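PDB 6WH7: penaeus monodon metallodensovirus major capsid protein, which forms the 60-copy icosahedral shell of a shrimp densovirus, probably building it on the jelly-roll fold common to parvovirus capsid proteins. Local coordinates for residues 224-229 / 360-365; 249-254 / 327-332; 256-261 / 323-328. All blocks are in the same frame, centred on the assembly; numbering follows the deposited sequence.

Contact 1 of 3, residues 224-229 / 360-365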
loop_
_atom_site.group_PDB
_atom_site.type_symbol
_atom_site.label_atom_id
_atom_site.label_comp_id
_atom_site.label_asym_id
_atom_site.label_seq_id
_atom_site.Cartn_x
_atom_site.Cartn_y
_atom_site.Cartn_z
ATOM N N LEU A 224 -57.453 56.538 -31.684
ATOM C CA LEU A 224 -58.724 56.065 -32.207
ATOM C C LEU A 224 -58.541 54.636 -32.679
ATOM O O LEU A 224 -57.682 54.368 -33.522
ATOM C CB LEU A 224 -59.209 56.929 -33.368
ATOM C CG LEU A 224 -59.994 58.204 -33.122
ATOM C CD1 LEU A 224 -59.141 59.227 -32.453
ATOM C CD2 LEU A 224 -60.471 58.714 -34.439
ATOM N N ASP A 225 -59.332 53.725 -32.140
ATOM C CA ASP A 225 -59.449 52.387 -32.704
ATOM C C ASP A 225 -60.857 52.292 -33.264
ATOM O O ASP A 225 -61.820 52.106 -32.520
ATOM C CB ASP A 225 -59.188 51.317 -31.656
ATOM C CG ASP A 225 -59.078 49.938 -32.252
ATOM O OD1 ASP A 225 -59.078 49.827 -33.491
ATOM O OD2 ASP A 225 -58.994 48.960 -31.485
ATOM N N LEU A 226 -60.967 52.378 -34.578
ATOM C CA LEU A 226 -62.232 52.303 -35.281
ATOM C C LEU A 226 -62.311 50.946 -35.957
ATOM O O LEU A 226 -61.333 50.486 -36.552
ATOM C CB LEU A 226 -62.340 53.419 -36.321
ATOM C CG LEU A 226 -62.401 54.873 -35.856
ATOM C CD1 LEU A 226 -62.148 55.800 -37.000
ATOM C CD2 LEU A 226 -63.759 55.168 -35.306
ATOM N N GLY A 227 -63.448 50.292 -35.847
ATOM C CA GLY A 227 -63.554 49.090 -36.633
ATOM C C GLY A 227 -63.903 49.329 -38.074
ATOM O O GLY A 227 -64.115 48.379 -38.829
ATOM N N PHE A 228 -63.969 50.589 -38.480
ATOM C CA PHE A 228 -64.469 50.967 -39.785
ATOM C C PHE A 228 -63.604 52.089 -40.327
ATOM O O PHE A 228 -62.747 52.630 -39.633
ATOM C CB PHE A 228 -65.932 51.393 -39.716
ATOM C CG PHE A 228 -66.162 52.601 -38.878
ATOM C CD1 PHE A 228 -66.218 53.849 -39.445
ATOM C CD2 PHE A 228 -66.286 52.492 -37.518
ATOM C CE1 PHE A 228 -66.429 54.945 -38.681
ATOM C CE2 PHE A 228 -66.486 53.594 -36.750
ATOM C CZ PHE A 228 -66.557 54.822 -37.334
ATOM N N TRP A 229 -63.837 52.426 -41.581
ATOM C CA TRP A 229 -63.089 53.436 -42.303
ATOM C C TRP A 229 -64.037 54.547 -42.724
ATOM O O TRP A 229 -65.238 54.488 -42.480
ATOM C CB TRP A 229 -62.413 52.798 -43.510
ATOM C CG TRP A 229 -61.393 51.806 -43.129
ATOM C CD1 TRP A 229 -61.617 50.544 -42.696
ATOM C CD2 TRP A 229 -59.981 51.942 -43.245
ATOM N NE1 TRP A 229 -60.436 49.903 -42.470
ATOM C CE2 TRP A 229 -59.412 50.739 -42.812
ATOM C CE3 TRP A 229 -59.140 52.973 -43.653
ATOM C CZ2 TRP A 229 -58.047 50.538 -42.777
ATOM C CZ3 TRP A 229 -57.794 52.771 -43.616
ATOM C CH2 TRP A 229 -57.255 51.566 -43.183
ATOM N N GLY A 360 -61.095 49.059 -26.838
ATOM C CA GLY A 360 -60.842 49.093 -28.260
ATOM C C GLY A 360 -62.079 48.895 -29.106
ATOM O O GLY A 360 -63.173 48.600 -28.630
ATOM N N LYS A 361 -61.879 49.065 -30.411
ATOM C CA LYS A 361 -62.890 48.811 -31.428
ATOM C C LYS A 361 -64.128 49.660 -31.179
ATOM O O LYS A 361 -65.111 49.190 -30.603
ATOM C CB LYS A 361 -63.251 47.331 -31.501
ATOM C CG LYS A 361 -64.027 47.004 -32.756
ATOM C CD LYS A 361 -64.470 45.557 -32.849
ATOM C CE LYS A 361 -65.717 45.312 -32.025
ATOM N NZ LYS A 361 -66.224 43.929 -32.194
ATOM N N MET A 362 -64.059 50.933 -31.553
ATOM C CA MET A 362 -65.169 51.852 -31.362
ATOM C C MET A 362 -66.439 51.467 -32.103
ATOM O O MET A 362 -67.452 52.146 -31.927
ATOM C CB MET A 362 -64.763 53.254 -31.787
ATOM C CG MET A 362 -63.938 53.977 -30.771
ATOM S SD MET A 362 -63.652 55.664 -31.279
ATOM C CE MET A 362 -62.225 55.409 -32.286
ATOM N N SER A 363 -66.428 50.438 -32.939
ATOM C CA SER A 363 -67.640 50.056 -33.643
ATOM C C SER A 363 -67.778 48.547 -33.671
ATOM O O SER A 363 -66.807 47.812 -33.531
ATOM C CB SER A 363 -67.654 50.573 -35.075
ATOM O OG SER A 363 -66.649 49.937 -35.832
ATOM N N MET A 364 -69.004 48.092 -33.880
ATOM C CA MET A 364 -69.279 46.690 -34.135
ATOM C C MET A 364 -70.196 46.600 -35.340
ATOM O O MET A 364 -70.704 47.603 -35.839
ATOM C CB MET A 364 -69.913 45.987 -32.932
ATOM C CG MET A 364 -71.356 46.329 -32.683
ATOM S SD MET A 364 -71.987 45.345 -31.327
ATOM C CE MET A 364 -72.089 43.750 -32.115
ATOM N N LEU A 365 -70.393 45.389 -35.817
ATOM C CA LEU A 365 -71.168 45.146 -37.022
ATOM C C LEU A 365 -72.454 44.468 -36.566
ATOM O O LEU A 365 -72.420 43.350 -36.049
ATOM C CB LEU A 365 -70.356 44.292 -37.986
ATOM C CG LEU A 365 -70.549 44.489 -39.473
ATOM C CD1 LEU A 365 -70.778 45.947 -39.750
ATOM C CD2 LEU A 365 -69.291 44.048 -40.154
#

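Contact 2 of 3, residues 249-254 / 327-332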
loop_
_atom_site.group_PDB
_atom_site.type_symbol
_atom_site.label_atom_id
_atom_site.label_comp_id
_atom_site.label_asym_id
_atom_site.label_seq_id
_atom_site.Cartn_x
_atom_site.Cartn_y
_atom_site.Cartn_z
ATOM N N VAL A 249 -69.933 56.741 -35.980
ATOM C CA VAL A 249 -70.409 56.398 -37.313
ATOM C C VAL A 249 -71.479 57.395 -37.718
ATOM O O VAL A 249 -72.333 57.778 -36.912
ATOM C CB VAL A 249 -70.937 54.952 -37.369
ATOM C CG1 VAL A 249 -69.878 54.001 -36.926
ATOM C CG2 VAL A 249 -72.158 54.778 -36.522
ATOM N N GLY A 250 -71.421 57.841 -38.964
ATOM C CA GLY A 250 -72.375 58.817 -39.437
ATOM C C GLY A 250 -73.467 58.222 -40.286
ATOM O O GLY A 250 -74.475 58.876 -40.555
ATOM N N THR A 251 -73.279 56.982 -40.714
ATOM C CA THR A 251 -74.239 56.340 -41.592
ATOM C C THR A 251 -75.430 55.847 -40.788
ATOM O O THR A 251 -75.270 55.102 -39.819
ATOM C CB THR A 251 -73.594 55.180 -42.338
ATOM O OG1 THR A 251 -72.501 55.665 -43.122
ATOM C CG2 THR A 251 -74.592 54.508 -43.250
ATOM N N ILE A 252 -76.620 56.272 -41.190
ATOM C CA ILE A 252 -77.855 55.798 -40.579
ATOM C C ILE A 252 -77.967 54.308 -40.867
ATOM O O ILE A 252 -77.927 53.904 -42.037
ATOM C CB ILE A 252 -79.074 56.556 -41.120
ATOM C CG1 ILE A 252 -78.872 58.060 -40.962
ATOM C CG2 ILE A 252 -80.322 56.121 -40.396
ATOM C CD1 ILE A 252 -78.644 58.482 -39.551
ATOM N N PRO A 253 -78.091 53.460 -39.851
ATOM C CA PRO A 253 -78.287 52.035 -40.112
ATOM C C PRO A 253 -79.596 51.792 -40.840
ATOM O O PRO A 253 -80.642 52.324 -40.469
ATOM C CB PRO A 253 -78.284 51.421 -38.712
ATOM C CG PRO A 253 -78.688 52.519 -37.828
ATOM C CD PRO A 253 -78.088 53.751 -38.413
ATOM N N THR A 254 -79.526 50.985 -41.890
ATOM C CA THR A 254 -80.669 50.668 -42.726
ATOM C C THR A 254 -81.060 49.209 -42.539
ATOM O O THR A 254 -80.231 48.362 -42.206
ATOM C CB THR A 254 -80.370 50.968 -44.193
ATOM O OG1 THR A 254 -79.164 50.307 -44.582
ATOM C CG2 THR A 254 -80.204 52.452 -44.395
ATOM N N ILE A 327 -67.056 50.997 -44.679
ATOM C CA ILE A 327 -66.893 52.398 -45.073
ATOM C C ILE A 327 -68.058 53.199 -44.519
ATOM O O ILE A 327 -69.219 52.842 -44.741
ATOM C CB ILE A 327 -66.824 52.584 -46.596
ATOM C CG1 ILE A 327 -65.700 51.775 -47.195
ATOM C CG2 ILE A 327 -66.531 54.025 -46.918
ATOM C CD1 ILE A 327 -64.437 52.237 -46.715
ATOM N N GLN A 328 -67.756 54.299 -43.838
ATOM C CA GLN A 328 -68.784 55.049 -43.139
ATOM C C GLN A 328 -68.593 56.536 -43.376
ATOM O O GLN A 328 -67.498 56.995 -43.695
ATOM C CB GLN A 328 -68.753 54.744 -41.643
ATOM C CG GLN A 328 -68.974 53.279 -41.349
ATOM C CD GLN A 328 -70.298 52.799 -41.850
ATOM O OE1 GLN A 328 -71.316 53.421 -41.602
ATOM N NE2 GLN A 328 -70.289 51.720 -42.611
ATOM N N SER A 329 -69.685 57.279 -43.258
ATOM C CA SER A 329 -69.607 58.725 -43.191
ATOM C C SER A 329 -69.218 59.161 -41.782
ATOM O O SER A 329 -69.348 58.410 -40.816
ATOM C CB SER A 329 -70.929 59.354 -43.625
ATOM O OG SER A 329 -71.999 58.966 -42.791
ATOM N N TYR A 330 -68.698 60.378 -41.676
ATOM C CA TYR A 330 -68.291 60.895 -40.377
ATOM C C TYR A 330 -69.483 61.129 -39.463
ATOM O O TYR A 330 -70.523 61.645 -39.878
ATOM C CB TYR A 330 -67.477 62.170 -40.539
ATOM C CG TYR A 330 -66.034 61.901 -40.853
ATOM C CD1 TYR A 330 -65.115 61.756 -39.834
ATOM C CD2 TYR A 330 -65.593 61.758 -42.151
ATOM C CE1 TYR A 330 -63.798 61.505 -40.091
ATOM C CE2 TYR A 330 -64.267 61.501 -42.420
ATOM C CZ TYR A 330 -63.374 61.377 -41.382
ATOM O OH TYR A 330 -62.050 61.119 -41.618
ATOM N N GLY A 331 -69.311 60.751 -38.200
ATOM C CA GLY A 331 -70.416 60.568 -37.289
ATOM C C GLY A 331 -71.183 61.793 -36.861
ATOM O O GLY A 331 -72.395 61.882 -37.073
ATOM N N SER A 332 -70.497 62.742 -36.254
ATOM C CA SER A 332 -71.159 63.887 -35.665
ATOM C C SER A 332 -70.382 65.133 -36.022
ATOM O O SER A 332 -69.151 65.117 -36.070
ATOM C CB SER A 332 -71.264 63.756 -34.163
ATOM O OG SER A 332 -69.979 63.765 -33.593
#

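Contact 3 of 3, residues 256-261 / 323-328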
loop_
_atom_site.group_PDB
_atom_site.type_symbol
_atom_site.label_atom_id
_atom_site.label_comp_id
_atom_site.label_asym_id
_atom_site.label_seq_id
_atom_site.Cartn_x
_atom_site.Cartn_y
_atom_site.Cartn_z
ATOM N N LYS A 256 -82.716 45.324 -42.496
ATOM C CA LYS A 256 -82.613 44.018 -43.138
ATOM C C LYS A 256 -81.193 43.664 -43.546
ATOM O O LYS A 256 -80.989 42.900 -44.486
ATOM C CB LYS A 256 -83.550 43.922 -44.340
ATOM C CG LYS A 256 -84.983 44.209 -43.971
ATOM C CD LYS A 256 -85.444 43.281 -42.870
ATOM C CE LYS A 256 -86.890 43.546 -42.508
ATOM N NZ LYS A 256 -87.347 42.645 -41.423
ATOM N N HIS A 257 -80.210 44.182 -42.827
ATOM C CA HIS A 257 -78.828 43.749 -42.968
ATOM C C HIS A 257 -78.036 44.317 -41.804
ATOM O O HIS A 257 -78.566 45.054 -40.970
ATOM C CB HIS A 257 -78.226 44.176 -44.301
ATOM C CG HIS A 257 -78.341 45.639 -44.576
ATOM N ND1 HIS A 257 -79.477 46.203 -45.107
ATOM C CD2 HIS A 257 -77.470 46.655 -44.384
ATOM C CE1 HIS A 257 -79.296 47.502 -45.246
ATOM N NE2 HIS A 257 -78.087 47.802 -44.808
ATOM N N ILE A 258 -76.765 43.974 -41.757
ATOM C CA ILE A 258 -75.899 44.468 -40.700
ATOM C C ILE A 258 -75.387 45.846 -41.070
ATOM O O ILE A 258 -75.187 46.177 -42.242
ATOM C CB ILE A 258 -74.744 43.495 -40.418
ATOM C CG1 ILE A 258 -73.893 43.324 -41.659
ATOM C CG2 ILE A 258 -75.279 42.171 -39.940
ATOM C CD1 ILE A 258 -72.691 42.516 -41.444
ATOM N N ASN A 259 -75.186 46.660 -40.047
ATOM C CA ASN A 259 -74.704 48.018 -40.176
ATOM C C ASN A 259 -73.562 48.209 -39.199
ATOM O O ASN A 259 -73.332 47.386 -38.314
ATOM C CB ASN A 259 -75.818 49.025 -39.897
ATOM C CG ASN A 259 -76.924 48.945 -40.901
ATOM O OD1 ASN A 259 -78.079 48.765 -40.548
ATOM N ND2 ASN A 259 -76.586 49.116 -42.164
ATOM N N VAL A 260 -72.838 49.295 -39.369
ATOM C CA VAL A 260 -71.780 49.661 -38.443
ATOM C C VAL A 260 -72.397 50.480 -37.328
ATOM O O VAL A 260 -73.099 51.464 -37.579
ATOM C CB VAL A 260 -70.673 50.445 -39.152
ATOM C CG1 VAL A 260 -69.586 50.798 -38.182
ATOM C CG2 VAL A 260 -70.128 49.629 -40.253
ATOM N N ARG A 261 -72.148 50.070 -36.099
ATOM C CA ARG A 261 -72.733 50.717 -34.943
ATOM C C ARG A 261 -71.620 51.062 -33.972
ATOM O O ARG A 261 -70.730 50.248 -33.732
ATOM C CB ARG A 261 -73.761 49.812 -34.281
ATOM C CG ARG A 261 -74.855 49.349 -35.212
ATOM C CD ARG A 261 -75.645 50.505 -35.761
ATOM N NE ARG A 261 -76.318 51.262 -34.715
ATOM C CZ ARG A 261 -77.503 50.947 -34.212
ATOM N NH1 ARG A 261 -78.155 49.890 -34.662
ATOM N NH2 ARG A 261 -78.040 51.693 -33.265
ATOM N N ASP A 323 -68.999 47.652 -49.156
ATOM C CA ASP A 323 -68.282 48.798 -48.616
ATOM C C ASP A 323 -69.041 49.417 -47.461
ATOM O O ASP A 323 -68.432 49.919 -46.514
ATOM C CB ASP A 323 -68.051 49.845 -49.699
ATOM C CG ASP A 323 -67.029 49.415 -50.710
ATOM O OD1 ASP A 323 -66.298 48.441 -50.446
ATOM O OD2 ASP A 323 -66.945 50.061 -51.768
ATOM N N SER A 324 -70.372 49.374 -47.508
ATOM C CA SER A 324 -71.184 49.859 -46.405
ATOM C C SER A 324 -70.897 49.130 -45.106
ATOM O O SER A 324 -71.313 49.602 -44.046
ATOM C CB SER A 324 -72.659 49.718 -46.748
ATOM O OG SER A 324 -73.001 48.358 -46.915
ATOM N N LEU A 325 -70.206 47.999 -45.160
ATOM C CA LEU A 325 -69.827 47.298 -43.944
ATOM C C LEU A 325 -68.607 47.919 -43.286
ATOM O O LEU A 325 -68.531 47.974 -42.060
ATOM C CB LEU A 325 -69.577 45.826 -44.250
ATOM C CG LEU A 325 -70.728 44.840 -44.080
ATOM C CD1 LEU A 325 -71.906 45.265 -44.874
ATOM C CD2 LEU A 325 -70.282 43.479 -44.548
ATOM N N TRP A 326 -67.590 48.282 -44.055
ATOM C CA TRP A 326 -66.426 48.922 -43.470
ATOM C C TRP A 326 -66.248 50.404 -43.799
ATOM O O TRP A 326 -65.369 51.033 -43.210
ATOM C CB TRP A 326 -65.180 48.119 -43.855
ATOM C CG TRP A 326 -64.959 48.025 -45.297
ATOM C CD1 TRP A 326 -65.660 47.286 -46.184
ATOM C CD2 TRP A 326 -63.901 48.632 -46.023
ATOM N NE1 TRP A 326 -65.139 47.437 -47.437
ATOM C CE2 TRP A 326 -64.048 48.257 -47.362
ATOM C CE3 TRP A 326 -62.845 49.471 -45.671
ATOM C CZ2 TRP A 326 -63.188 48.693 -48.348
ATOM C CZ3 TRP A 326 -61.999 49.899 -46.643
ATOM C CH2 TRP A 326 -62.170 49.516 -47.969
ATOM N N ILE A 327 -67.056 50.997 -44.679
ATOM C CA ILE A 327 -66.893 52.398 -45.073
ATOM C C ILE A 327 -68.058 53.199 -44.519
ATOM O O ILE A 327 -69.219 52.842 -44.741
ATOM C CB ILE A 327 -66.824 52.584 -46.596
ATOM C CG1 ILE A 327 -65.700 51.775 -47.195
ATOM C CG2 ILE A 327 -66.531 54.025 -46.918
ATOM C CD1 ILE A 327 -64.437 52.237 -46.715
ATOM N N GLN A 328 -67.756 54.299 -43.838
ATOM C CA GLN A 328 -68.784 55.049 -43.139
ATOM C C GLN A 328 -68.593 56.536 -43.376
ATOM O O GLN A 328 -67.498 56.995 -43.695
ATOM C CB GLN A 328 -68.753 54.744 -41.643
ATOM C CG GLN A 328 -68.974 53.279 -41.349
ATOM C CD GLN A 328 -70.298 52.799 -41.850
ATOM O OE1 GLN A 328 -71.316 53.421 -41.602
ATOM N NE2 GLN A 328 -70.289 51.720 -42.611
#

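Contact 1 of 3, residues 224-229 / 360-365
Met362 drives its side chain against Leu224 and Leu226, making the tightly packed half of this contact between the loop after strand 218-222 and the start of strand 363-368. A bend at the thioether (chi3 -86°) folds the Met362 methyl back on the loop, where CE lies 3.5 Å from Leu224 CB and 3.4 Å from Leu226 CD2, beside the peptide of Asp225. Next to it, Met362 N gives Asp225 O a nearly straight hydrogen bond of 2.7 Å (N-H...O 169°). Farther along, Ser363 OG comes up to the Phe228 ring at its edge, in plane, while Leu226 CB lies over the border of one ring face; Val260 of strand 257-262 also packs on Phe228.

The other side, around Gly360 and Lys361, is looser and partly open to solvent. Here Asp225 OD2 accepts a weak hydrogen bond from Lys361 N, 3.1 Å long. With CG anti to the backbone N (chi1 -171°), the carboxylate reaches the Gly360-Lys361 peptide of the same chain, and its OD1 forms a salt bridge with Arg356 of a second subunit. One carboxylate thus takes a backbone N-H of its own chain and an arginine of the next, so the charged side of the contact belongs to the subunit interface, while apolar packing and a straight backbone bond hold its buried half.

Contact 2 of 3, residues 249-254 / 327-332
Gly250 and Gly331 bring two loop backbones together at an isolated beta bridge, Val249 with Tyr330, set just beyond the short strand 327-328; the glycine CA atoms are 3.4 Å apart. The backbones are joined by one hydrogen bond, Gly250 N to Ser329 O at 2.8 Å, bent (N-H...O 134°) and approaching from above the carbonyl plane. Two CA-H...O contacts flank it, from Gly250 CA to Tyr330 O and from Gly331 CA to Val249 O.

Apolar and aromatic packing lies around rather than within the bridge. Tyr330 has its CB directed away from the 249-254 loop, and its ring stacks on Phe230; Val249 rests on Phe228 and Val260. Farther along, the loop meets a third subunit, with Ile252 on Lys256 and Pro253 on His369 of that chain.

Side-chain bonding converges on the Thr251 hydroxyl. The Gln328 chain, bent at chi2 (-60°), crosses Thr251 at about a right angle and brings its amide oxygen to the hydroxyl. Thr251 OG1 donates weakly to Gln328 OE1 at 3.0 Å and accepts an almost straight bond from Ser329 N at 3.2 Å (N-H...O 175°).

Contact 3 of 3, residues 256-261 / 323-328
Gln328 NE2, with Val260 packed over its amide, gives Ser324 O a weak hydrogen bond of 2.8 Å, bent to 124° at the hydrogen. The bond closes within its own segment: the amide nitrogen turns back to the short, weakly bonded helix 323-326, while one face of the amide is turned to the strand. Val260 sits over that face, its CB 3.6 Å from Gln328 CD. The CG2 branch, anti to the carbonyl carbon of Val260, lies over the same face, and CG1 reaches the aliphatic part of the glutamine at CG, 4.1 Å away. The Val260 and Gln328 side chains pass at a slant.

Strand 257-262 belongs to a two-stranded antiparallel sheet with strand 363-368, and Lys256 and His257 both face His368, a G1 beta bulge. The helix and strand 327-328 cover one side of that sheet. Leu365, on the partner strand, also touches Val260 and Ile258.

Nearer the bulge the contact is purely apolar. Ile258 holds CG1 between its backbone N and carbonyl carbon (chi1 61°), and the extended chi2 carries CD1 out to Leu325, 4.0 Å from CG. Arg261, its CB directed away from the helix, forms a salt bridge through NE with Asp367 of a third subunit. Trp326, its CB directed away from the strand, meets Trp229 edge-to-face.

How the contacts relate
Contacts 1 and 3 are mostly buried, whereas contact 2 is partly buried; all three touch a third subunit, and contacts 1 and 3 also touch the second. Contacts 2 and 3 share strand 327-328, and Gln328 serves both: polar through its oxygen in contact 2, largely packing in contact 3. Contact 1 joins them through Trp229, whose backbone probably bonds to Trp326 and Gln328 in a short parallel pairing, and through Met364, which pairs with Arg261 in the 257-262/363-368 sheet. Phe228, Val249 and Val260, one from each contact, pack together among them. Contact 2 is polar, one backbone bond plus two at a threonine hydroxyl; methyl packing dominates the helix-on-sheet contact 3, and contact 1 combines both chemistries.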